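Local coordinates for 3-hydroxyisobutyrate dehydrogenase family protein (Geobacter sulfurreducens, PDB 3PDU) that reduces succinic semialdehyde to gamma-hydroxybutyrate with an NADP(H) cofactor, as a member of the beta-hydroxyacid dehydrogenase family, at residues 217-220 against 221-224; 180-183 against 184-187; 46-50 against 51-55; 31-34 against 35-38. All blocks are in the same frame, centred on the assembly; numbering follows the deposited sequence.

Interaction 1: residues 217-220 against 221-224; sequences KGKG and QMLL
Lys219 and Met222 each set CG beside the backbone N and opposite the carbonyl carbon (chi1 -57° and -72°), and from there the two side chains run next to each other in the same direction. The lysine bends at its second torsion while the methionine stays extended, which brings the thioether alongside the aliphatic part of the lysine: Met222 SD lies 4.2 Å from Lys219 CD, and Met222 CE lies 4.0 Å from Lys219 NZ. The ammonium is not held by the methionine; its salt bridge is to Asp277, which the Met222 side chain also touches. Gln221 is likewise folded back at its second torsion, laying CG 3.7 Å from Lys217 O. One water completes this turn, donating to Lys217 O at 2.7 Å and accepting from Gln221 NE2 at 2.8 Å; it links the backbone carbonyl of Lys217 to the side-chain amide of Gln221. Beneath the side chains, Leu223 N donates to Lys219 O at 3.0 Å, and Leu224 N to Gly220 O at 3.0 Å. The Gln221 N to Gly218 O bond is weak. Leu223 CG rests 3.3 Å from Lys219 O and Leu224 CG equally near Gly220 O. Leu223 is buried against Leu185 and Met189 of helix 166-194, Leu224 reaches both Met189 and, on helix 199-208, Leu203, while Lys217 and Gln221 are exposed. This is the ordinary i to i+3 and i to i+4 contact of an amphipathic alpha-helix, here helix 214-225 of the all-helical C-terminal part of a beta-hydroxyacid dehydrogenase.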
loop_
_atom_site.group_PDB
_atom_site.type_symbol
_atom_site.label_atom_id
_atom_site.label_comp_id
_atom_site.label_asym_id
_atom_site.label_seq_id
_atom_site.Cartn_x
_atom_site.Cartn_y
_atom_site.Cartn_z
ATOM N N LYS A 217 -15.799 -19.377 -4.794
ATOM C CA LYS A 217 -15.921 -20.804 -5.101
ATOM C C LYS A 217 -15.222 -21.167 -6.415
ATOM O O LYS A 217 -14.448 -22.126 -6.476
ATOM C CB LYS A 217 -17.400 -21.215 -5.127
ATOM C CG LYS A 217 -17.652 -22.592 -5.716
ATOM C CD LYS A 217 -19.070 -23.077 -5.407
ATOM C CE LYS A 217 -19.251 -23.334 -3.915
ATOM N NZ LYS A 217 -20.625 -23.807 -3.578
ATOM N N GLY A 218 -15.485 -20.389 -7.460
ATOM C CA GLY A 218 -14.914 -20.652 -8.771
ATOM C C GLY A 218 -13.431 -20.324 -8.886
ATOM O O GLY A 218 -12.638 -21.141 -9.365
ATOM N N LYS A 219 -13.040 -19.133 -8.452
ATOM C CA LYS A 219 -11.627 -18.750 -8.541
ATOM C C LYS A 219 -10.781 -19.593 -7.590
ATOM O O LYS A 219 -9.613 -19.874 -7.872
ATOM C CB LYS A 219 -11.425 -17.252 -8.262
ATOM C CG LYS A 219 -12.232 -16.308 -9.175
ATOM C CD LYS A 219 -12.031 -16.631 -10.679
ATOM C CE LYS A 219 -12.753 -15.596 -11.570
ATOM N NZ LYS A 219 -12.585 -15.920 -13.029
ATOM N N GLY A 220 -11.366 -19.987 -6.460
ATOM C CA GLY A 220 -10.664 -20.824 -5.501
ATOM C C GLY A 220 -10.147 -22.107 -6.130
ATOM O O GLY A 220 -9.040 -22.568 -5.834
ATOM N N GLN A 221 -10.948 -22.696 -7.009
ATOM C CA GLN A 221 -10.529 -23.920 -7.677
ATOM C C GLN A 221 -9.352 -23.683 -8.624
ATOM O O GLN A 221 -8.507 -24.559 -8.786
ATOM C CB GLN A 221 -11.699 -24.583 -8.408
ATOM C CG GLN A 221 -12.730 -25.196 -7.456
ATOM C CD GLN A 221 -12.116 -26.213 -6.492
ATOM O OE1 GLN A 221 -11.384 -27.122 -6.905
ATOM N NE2 GLN A 221 -12.415 -26.060 -5.199
ATOM N N MET A 222 -9.298 -22.512 -9.252
ATOM C CA MET A 222 -8.133 -22.160 -10.061
ATOM C C MET A 222 -6.891 -22.084 -9.188
ATOM O O MET A 222 -5.806 -22.525 -9.584
ATOM C CB MET A 222 -8.323 -20.803 -10.738
ATOM C CG MET A 222 -9.316 -20.792 -11.856
ATOM S SD MET A 222 -9.318 -19.166 -12.635
ATOM C CE MET A 222 -10.706 -19.349 -13.753
ATOM N N LEU A 223 -7.041 -21.502 -8.003
ATOM C CA LEU A 223 -5.898 -21.349 -7.104
ATOM C C LEU A 223 -5.376 -22.719 -6.684
ATOM O O LEU A 223 -4.169 -22.920 -6.561
ATOM C CB LEU A 223 -6.278 -20.535 -5.867
ATOM C CG LEU A 223 -6.886 -19.150 -6.094
ATOM C CD1 LEU A 223 -6.893 -18.346 -4.789
ATOM C CD2 LEU A 223 -6.130 -18.397 -7.163
ATOM N N LEU A 224 -6.284 -23.664 -6.463
ATOM C CA LEU A 224 -5.869 -25.005 -6.064
ATOM C C LEU A 224 -5.195 -25.750 -7.214
ATOM O O LEU A 224 -4.205 -26.458 -7.013
ATOM C CB LEU A 224 -7.057 -25.814 -5.540
ATOM C CG LEU A 224 -7.771 -25.257 -4.305
ATOM C CD1 LEU A 224 -8.833 -26.234 -3.810
ATOM C CD2 LEU A 224 -6.762 -24.976 -3.209
HETATM O O HOH W 1 -14.361 -24.153 -4.641
#

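Interaction 2: residues 180-183 against 184-187; sequences QMMT and ALGE
Met182 and Leu185 meet on one flank of the long helix 166-194, an alpha-helix of the C-terminal helical domain that also serves as a subunit interface. Backbone bonds come first: four successive i to i+4 links join the turns, among them Leu185 N to Met181 O at 2.9 Å, nearly straight at 171°, and Gly186 N to Met182 O at 2.8 Å. Apolar contact is slighter. With CG of Met182 opposite its backbone N (chi1 -176°) and the chain bent twice beyond, the methyl CE reaches forward along the helix, toward its C-terminal end, to Leu185 CD2, 4.1 Å away, the two side chains crossing at a slant. Met182 also packs on Met215 and Phe278, and Leu185 on Phe216, so this flank is covered by helix 214-225 and nearby loops. Charge is handled between subunits: the extended Glu187 carboxylate accepts from the backbone N atoms of Gly257 and Ala258 of the second subunit, one to each oxygen, which satisfies a buried acidic group. Ala184 presents its methyl to Gln180 of that same subunit. On its own helix, the stem of Glu187 starts out alongside the carbonyl of the preceding turn, with CB 3.3 Å and CG 3.4 Å from Thr183 O.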
loop_
_atom_site.group_PDB
_atom_site.type_symbol
_atom_site.label_atom_id
_atom_site.label_comp_id
_atom_site.label_asym_id
_atom_site.label_seq_id
_atom_site.Cartn_x
_atom_site.Cartn_y
_atom_site.Cartn_z
ATOM N N GLN A 180 -10.100 -5.964 -5.583
ATOM C CA GLN A 180 -9.630 -6.081 -4.210
ATOM C C GLN A 180 -10.054 -7.411 -3.580
ATOM O O GLN A 180 -9.313 -7.988 -2.774
ATOM C CB GLN A 180 -10.104 -4.894 -3.377
ATOM C CG GLN A 180 -9.496 -3.559 -3.837
ATOM C CD GLN A 180 -9.810 -2.415 -2.885
ATOM O OE1 GLN A 180 -10.470 -1.445 -3.255
ATOM N NE2 GLN A 180 -9.335 -2.527 -1.662
ATOM N N MET A 181 -11.240 -7.910 -3.933
ATOM C CA MET A 181 -11.649 -9.234 -3.445
ATOM C C MET A 181 -10.735 -10.337 -3.942
ATOM O O MET A 181 -10.459 -11.307 -3.215
ATOM C CB MET A 181 -13.091 -9.565 -3.833
ATOM C CG MET A 181 -14.125 -8.855 -2.965
ATOM S SD MET A 181 -15.796 -9.272 -3.492
ATOM C CE MET A 181 -15.910 -11.011 -3.064
ATOM N N MET A 182 -10.273 -10.207 -5.184
ATOM C CA MET A 182 -9.412 -11.242 -5.762
ATOM C C MET A 182 -8.038 -11.231 -5.094
ATOM O O MET A 182 -7.477 -12.296 -4.798
ATOM C CB MET A 182 -9.273 -11.081 -7.278
ATOM C CG MET A 182 -8.463 -12.212 -7.942
ATOM S SD MET A 182 -9.349 -13.785 -7.894
ATOM C CE MET A 182 -8.164 -14.778 -6.987
ATOM N N THR A 183 -7.485 -10.041 -4.843
ATOM C CA THR A 183 -6.197 -9.993 -4.151
ATOM C C THR A 183 -6.345 -10.442 -2.691
ATOM O O THR A 183 -5.444 -11.052 -2.134
ATOM C CB THR A 183 -5.483 -8.611 -4.228
ATOM O OG1 THR A 183 -6.327 -7.579 -3.686
ATOM C CG2 THR A 183 -5.079 -8.283 -5.661
ATOM N N ALA A 184 -7.495 -10.157 -2.087
ATOM C CA ALA A 184 -7.765 -10.637 -0.733
ATOM C C ALA A 184 -7.770 -12.165 -0.686
ATOM O O ALA A 184 -7.078 -12.771 0.136
ATOM C CB ALA A 184 -9.090 -10.078 -0.217
ATOM N N LEU A 185 -8.544 -12.784 -1.574
ATOM C CA LEU A 185 -8.575 -14.244 -1.670
ATOM C C LEU A 185 -7.194 -14.815 -1.981
ATOM O O LEU A 185 -6.762 -15.791 -1.356
ATOM C CB LEU A 185 -9.596 -14.713 -2.715
ATOM C CG LEU A 185 -9.671 -16.233 -2.914
ATOM C CD1 LEU A 185 -10.260 -16.885 -1.673
ATOM C CD2 LEU A 185 -10.518 -16.577 -4.131
ATOM N N GLY A 186 -6.494 -14.202 -2.934
ATOM C CA GLY A 186 -5.164 -14.654 -3.300
ATOM C C GLY A 186 -4.165 -14.599 -2.145
ATOM O O GLY A 186 -3.425 -15.561 -1.912
ATOM N N GLU A 187 -4.147 -13.480 -1.417
ATOM C CA GLU A 187 -3.251 -13.328 -0.282
ATOM C C GLU A 187 -3.627 -14.328 0.809
ATOM O O GLU A 187 -2.766 -14.887 1.470
ATOM C CB GLU A 187 -3.260 -11.879 0.260
ATOM C CG GLU A 187 -2.404 -10.944 -0.573
ATOM C CD GLU A 187 -2.287 -9.527 -0.025
ATOM O OE1 GLU A 187 -1.670 -8.677 -0.733
ATOM O OE2 GLU A 187 -2.793 -9.266 1.098
#

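Interaction 3: residues 46-50 against 51-55; sequences RQASS and PAEVC
Glu53 reaches back from the first turn of its helix and accepts from Ser49 N through OE1, a 2.8 Å bond that is almost straight (169°) though the donor stands well above the carboxylate plane. Ser50 returns the grip as N-cap: its OG accepts from Glu53 N at 3.1 Å, placed there by a chi1 of 68° that tucks the hydroxyl between the backbone N and the carbonyl carbon. The carboxylate thus takes the N-H one residue before the cap. Ser50 O then takes Val54 N at 3.1 Å, opening the regular helical bonding. Farther out, Glu53 OE2 faces the edge of the Arg46 guanidinium, a long salt bridge of 3.8 Å to NH2. With an alanine here instead of Glu53, Ser49 N would probably lose its acceptor, the loop before the N-cap would be less firmly tied to the helix, and Arg46 would lack this carboxylate. Between the charges and the core lies Ala48, whose CB sits 3.5 Å from Glu53 OE2 and 3.6 Å from Val54 CG2. Val54 and Pro51 continue inward onto Leu7 of strand 4-7. Strand 46-47, bonded through its backbone to strand 27-30, thus passes through a short loop into helix 51-57, which lies over strands 27-30, 4-7 and 60-63.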
loop_
_atom_site.group_PDB
_atom_site.type_symbol
_atom_site.label_atom_id
_atom_site.label_comp_id
_atom_site.label_asym_id
_atom_site.label_seq_id
_atom_site.Cartn_x
_atom_site.Cartn_y
_atom_site.Cartn_z
ATOM N N ARG A 46 -23.691 -11.359 -40.971
ATOM C CA ARG A 46 -22.985 -10.831 -42.146
ATOM C C ARG A 46 -21.699 -10.149 -41.706
ATOM O O ARG A 46 -21.684 -9.467 -40.693
ATOM C CB ARG A 46 -23.834 -9.781 -42.858
ATOM C CG ARG A 46 -24.885 -10.317 -43.813
ATOM C CD ARG A 46 -25.516 -9.160 -44.578
ATOM N NE ARG A 46 -24.619 -8.006 -44.634
ATOM C CZ ARG A 46 -23.703 -7.805 -45.578
ATOM N NH1 ARG A 46 -23.555 -8.680 -46.565
ATOM N NH2 ARG A 46 -22.933 -6.724 -45.536
ATOM N N GLN A 47 -20.622 -10.309 -42.473
ATOM C CA GLN A 47 -19.368 -9.638 -42.139
ATOM C C GLN A 47 -19.291 -8.288 -42.844
ATOM O O GLN A 47 -19.636 -8.184 -44.017
ATOM C CB GLN A 47 -18.167 -10.495 -42.546
ATOM C CG GLN A 47 -16.821 -9.914 -42.113
ATOM C CD GLN A 47 -15.672 -10.816 -42.485
ATOM O OE1 GLN A 47 -15.875 -11.893 -43.055
ATOM N NE2 GLN A 47 -14.453 -10.386 -42.172
ATOM N N ALA A 48 -18.828 -7.264 -42.129
ATOM C CA ALA A 48 -18.602 -5.942 -42.727
ATOM C C ALA A 48 -17.125 -5.575 -42.700
ATOM O O ALA A 48 -16.351 -6.161 -41.954
ATOM C CB ALA A 48 -19.426 -4.874 -42.001
ATOM N N SER A 49 -16.742 -4.585 -43.503
ATOM C CA SER A 49 -15.335 -4.210 -43.651
ATOM C C SER A 49 -14.844 -3.124 -42.696
ATOM O O SER A 49 -13.641 -2.944 -42.552
ATOM C CB SER A 49 -15.058 -3.770 -45.096
ATOM O OG SER A 49 -15.247 -4.854 -45.988
ATOM N N SER A 50 -15.758 -2.396 -42.052
ATOM C CA SER A 50 -15.361 -1.354 -41.108
ATOM C C SER A 50 -16.487 -0.969 -40.159
ATOM O O SER A 50 -17.666 -1.255 -40.414
ATOM C CB SER A 50 -14.907 -0.098 -41.861
ATOM O OG SER A 50 -16.017 0.488 -42.521
ATOM N N PRO A 51 -16.134 -0.303 -39.055
ATOM C CA PRO A 51 -17.176 0.198 -38.156
ATOM C C PRO A 51 -18.110 1.165 -38.890
ATOM O O PRO A 51 -19.315 1.158 -38.645
ATOM C CB PRO A 51 -16.371 0.925 -37.067
ATOM C CG PRO A 51 -15.038 0.226 -37.074
ATOM C CD PRO A 51 -14.776 -0.075 -38.523
ATOM N N ALA A 52 -17.553 1.977 -39.787
ATOM C CA ALA A 52 -18.346 2.931 -40.559
ATOM C C ALA A 52 -19.409 2.213 -41.384
ATOM O O ALA A 52 -20.560 2.643 -41.431
ATOM C CB ALA A 52 -17.440 3.783 -41.472
ATOM N N GLU A 53 -19.027 1.113 -42.025
ATOM C CA GLU A 53 -19.981 0.337 -42.811
ATOM C C GLU A 53 -21.098 -0.222 -41.939
ATOM O O GLU A 53 -22.266 -0.220 -42.328
ATOM C CB GLU A 53 -19.287 -0.800 -43.573
ATOM C CG GLU A 53 -20.250 -1.609 -44.443
ATOM C CD GLU A 53 -19.669 -2.927 -44.937
ATOM O OE1 GLU A 53 -18.436 -3.019 -45.099
ATOM O OE2 GLU A 53 -20.457 -3.873 -45.166
ATOM N N VAL A 54 -20.745 -0.696 -40.751
ATOM C CA VAL A 54 -21.756 -1.239 -39.852
ATOM C C VAL A 54 -22.746 -0.149 -39.421
ATOM O O VAL A 54 -23.966 -0.340 -39.472
ATOM C CB VAL A 54 -21.111 -1.873 -38.615
ATOM C CG1 VAL A 54 -22.192 -2.326 -37.618
ATOM C CG2 VAL A 54 -20.210 -3.057 -39.019
ATOM N N CYS A 55 -22.224 0.996 -38.995
ATOM C CA CYS A 55 -23.075 2.038 -38.403
ATOM C C CYS A 55 -23.922 2.784 -39.439
ATOM O O CYS A 55 -24.950 3.376 -39.108
ATOM C CB CYS A 55 -22.237 3.015 -37.580
ATOM S SG CYS A 55 -21.533 2.261 -36.087
#

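Interaction 4: residues 31-34 against 35-38; sequences NRNP and AKCA. With NAP (NADP nicotinamide-adenine-dinucleotide phosphate), chain I.
The loop that follows the second strand of the Rossmann fold, where such dehydrogenases bind the adenosine ribose, carries Asn31 and Asn33 against Lys36 and the 2'-phosphate of NADP. Asn31 uses both ends of its amide: OD1 accepts from the ribose hydroxyl O3B of NADP at 2.8 Å, and also from Leu9 N, while ND2 donates to the phosphate O3X at 2.8 Å. The other N-H of ND2 runs to Asn33 O at 2.9 Å, lying in the amide plane of Asn31. Lys36 N reaches that carbonyl from the opposite face, so two donors grip one oxygen. An alanine at Asn31 is likely to cost the ribose hydroxyl and phosphate a partner each and leave the loop carbonyl of Asn33 with one donor fewer. The stem of Lys36 lies across the amide, CB 3.5 Å from Asn31 ND2. Asn33, with CG opposite its N (chi1 169°), turns OD1 onto Ala35 N at 3.2 Å, and its ND2 shares a water with Lys36 NZ; the water donates to O3X. Arg32 grips the phosphate edge-on, NE to O1X at 2.9 Å and NH2 to O2X at 3.0 Å, and Asn33 N adds a bond to O1X. One face of that guanidinium lies against the adenine, with C5A 3.4 Å above the guanidinium plane. Positive and amide groups gathered round a 2'-phosphate behind the second strand are characteristic of an NADP-preferring Rossmann site.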
loop_
_atom_site.group_PDB
_atom_site.type_symbol
_atom_site.label_atom_id
_atom_site.label_comp_id
_atom_site.label_asym_id
_atom_site.label_seq_id
_atom_site.Cartn_x
_atom_site.Cartn_y
_atom_site.Cartn_z
ATOM N N ASN A 31 -14.647 -7.078 -36.700
ATOM C CA ASN A 31 -13.577 -7.171 -35.713
ATOM C C ASN A 31 -12.277 -6.759 -36.375
ATOM O O ASN A 31 -12.033 -7.114 -37.529
ATOM C CB ASN A 31 -13.430 -8.599 -35.176
ATOM C CG ASN A 31 -12.547 -8.671 -33.930
ATOM O OD1 ASN A 31 -12.905 -8.134 -32.885
ATOM N ND2 ASN A 31 -11.400 -9.348 -34.034
ATOM N N ARG A 32 -11.438 -6.019 -35.651
ATOM C CA ARG A 32 -10.134 -5.613 -36.181
ATOM C C ARG A 32 -9.394 -6.789 -36.832
ATOM O O ARG A 32 -8.957 -6.697 -37.976
ATOM C CB ARG A 32 -9.292 -4.975 -35.078
ATOM C CG ARG A 32 -7.864 -4.633 -35.491
ATOM C CD ARG A 32 -7.136 -3.958 -34.328
ATOM N NE ARG A 32 -7.079 -4.815 -33.142
ATOM C CZ ARG A 32 -6.361 -4.533 -32.059
ATOM N NH1 ARG A 32 -5.631 -3.420 -32.014
ATOM N NH2 ARG A 32 -6.350 -5.367 -31.030
ATOM N N ASN A 33 -9.259 -7.894 -36.100
ATOM C CA ASN A 33 -8.777 -9.156 -36.679
ATOM C C ASN A 33 -9.948 -9.900 -37.332
ATOM O O ASN A 33 -10.787 -10.472 -36.633
ATOM C CB ASN A 33 -8.147 -10.020 -35.576
ATOM C CG ASN A 33 -7.853 -11.439 -36.027
ATOM O OD1 ASN A 33 -7.820 -11.728 -37.219
ATOM N ND2 ASN A 33 -7.620 -12.331 -35.068
ATOM N N PRO A 34 -10.018 -9.896 -38.674
ATOM C CA PRO A 34 -11.194 -10.449 -39.364
ATOM C C PRO A 34 -11.465 -11.930 -39.102
ATOM O O PRO A 34 -12.610 -12.354 -39.248
ATOM C CB PRO A 34 -10.850 -10.253 -40.851
ATOM C CG PRO A 34 -9.352 -10.191 -40.875
ATOM C CD PRO A 34 -9.001 -9.424 -39.631
ATOM N N ALA A 35 -10.446 -12.711 -38.759
ATOM C CA ALA A 35 -10.655 -14.138 -38.517
ATOM C C ALA A 35 -11.674 -14.407 -37.390
ATOM O O ALA A 35 -12.340 -15.437 -37.375
ATOM C CB ALA A 35 -9.327 -14.825 -38.210
ATOM N N LYS A 36 -11.789 -13.492 -36.438
ATOM C CA LYS A 36 -12.747 -13.683 -35.349
ATOM C C LYS A 36 -14.204 -13.607 -35.816
ATOM O O LYS A 36 -15.109 -14.029 -35.099
ATOM C CB LYS A 36 -12.504 -12.685 -34.204
ATOM C CG LYS A 36 -11.117 -12.825 -33.544
ATOM C CD LYS A 36 -10.899 -14.256 -33.061
ATOM C CE LYS A 36 -9.560 -14.419 -32.344
ATOM N NZ LYS A 36 -9.553 -13.728 -31.023
ATOM N N CYS A 37 -14.440 -13.067 -37.008
ATOM C CA CYS A 37 -15.808 -13.017 -37.527
ATOM C C CYS A 37 -16.302 -14.389 -37.992
ATOM O O CYS A 37 -17.502 -14.622 -38.060
ATOM C CB CYS A 37 -15.907 -12.044 -38.708
ATOM S SG CYS A 37 -15.557 -10.337 -38.286
ATOM N N ALA A 38 -15.379 -15.282 -38.338
ATOM C CA ALA A 38 -15.744 -16.527 -39.025
ATOM C C ALA A 38 -16.864 -17.335 -38.363
ATOM O O ALA A 38 -17.835 -17.683 -39.020
ATOM C CB ALA A 38 -14.515 -17.415 -39.265
HETATM P PA NAP I . -10.783 -9.249 -25.319
HETATM O O1A NAP I . -9.388 -8.883 -25.018
HETATM O O2A NAP I . -10.988 -10.692 -25.529
HETATM O O5B NAP I . -11.347 -8.423 -26.562
HETATM C C5B NAP I . -11.060 -7.072 -26.811
HETATM C C4B NAP I . -11.735 -6.691 -28.129
HETATM O O4B NAP I . -11.380 -5.353 -28.455
HETATM C C3B NAP I . -11.278 -7.556 -29.312
HETATM O O3B NAP I . -12.360 -7.647 -30.222
HETATM C C2B NAP I . -10.182 -6.713 -29.943
HETATM O O2B NAP I . -9.983 -6.882 -31.324
HETATM C C1B NAP I . -10.763 -5.333 -29.715
HETATM N N9A NAP I . -9.752 -4.272 -29.769
HETATM C C8A NAP I . -8.724 -4.028 -28.900
HETATM N N7A NAP I . -8.061 -2.930 -29.351
HETATM C C5A NAP I . -8.664 -2.476 -30.468
HETATM C C6A NAP I . -8.407 -1.399 -31.305
HETATM N N6A NAP I . -7.387 -0.570 -31.052
HETATM N N1A NAP I . -9.219 -1.206 -32.398
HETATM C C2A NAP I . -10.278 -2.056 -32.653
HETATM N N3A NAP I . -10.527 -3.121 -31.815
HETATM C C4A NAP I . -9.728 -3.320 -30.743
HETATM O O3 NAP I . -11.636 -8.663 -24.097
HETATM P PN NAP I . -13.070 -9.017 -23.484
HETATM O O1N NAP I . -12.851 -9.847 -22.287
HETATM O O2N NAP I . -13.978 -9.412 -24.592
HETATM O O5D NAP I . -13.434 -7.535 -22.980
HETATM C C5D NAP I . -14.105 -6.584 -23.777
HETATM C C4D NAP I . -14.592 -5.498 -22.826
HETATM O O4D NAP I . -15.509 -6.054 -21.904
HETATM C C3D NAP I . -13.443 -4.954 -21.982
HETATM O O3D NAP I . -13.709 -3.584 -21.721
HETATM C C2D NAP I . -13.542 -5.718 -20.678
HETATM O O2D NAP I . -12.987 -5.007 -19.580
HETATM C C1D NAP I . -15.058 -5.829 -20.586
HETATM N N1N NAP I . -15.580 -6.915 -19.756
HETATM C C2N NAP I . -14.998 -8.152 -19.762
HETATM C C3N NAP I . -15.537 -9.179 -18.980
HETATM C C7N NAP I . -14.936 -10.566 -18.986
HETATM O O7N NAP I . -15.257 -11.421 -17.932
HETATM N N7N NAP I . -14.100 -10.971 -19.946
HETATM C C4N NAP I . -16.670 -8.926 -18.210
HETATM C C5N NAP I . -17.271 -7.667 -18.227
HETATM C C6N NAP I . -16.719 -6.668 -19.021
HETATM P P2B NAP I . -8.882 -7.931 -31.859
HETATM O O1X NAP I . -8.476 -7.404 -33.204
HETATM O O2X NAP I . -7.727 -7.983 -30.882
HETATM O O3X NAP I . -9.497 -9.295 -31.961
HETATM O O HOH W 2 -7.665 -11.410 -32.207
#

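Along the chain the order is interaction 4, interaction 3, interaction 2, interaction 1. The first two lie in the N-terminal Rossmann domain, their centres about 12 Å apart: interaction 4 follows strand 27-30, interaction 3 runs from the edge strand 46-47 into helix 51-57, and Gln47 packs on Pro34 and Cys37. The other two lie in the C-terminal helical domain, also with centres about 12 Å apart, where helix 214-225 packs on helix 166-194, Lys219 on Met182 among others. Centres of the two pairs stand about 32 to 41 Å apart. Of these four, the phosphate site lies in the N-terminal domain and the subunit contact in the C-terminal one, though the cofactor also reaches Ser231 and Lys239 there.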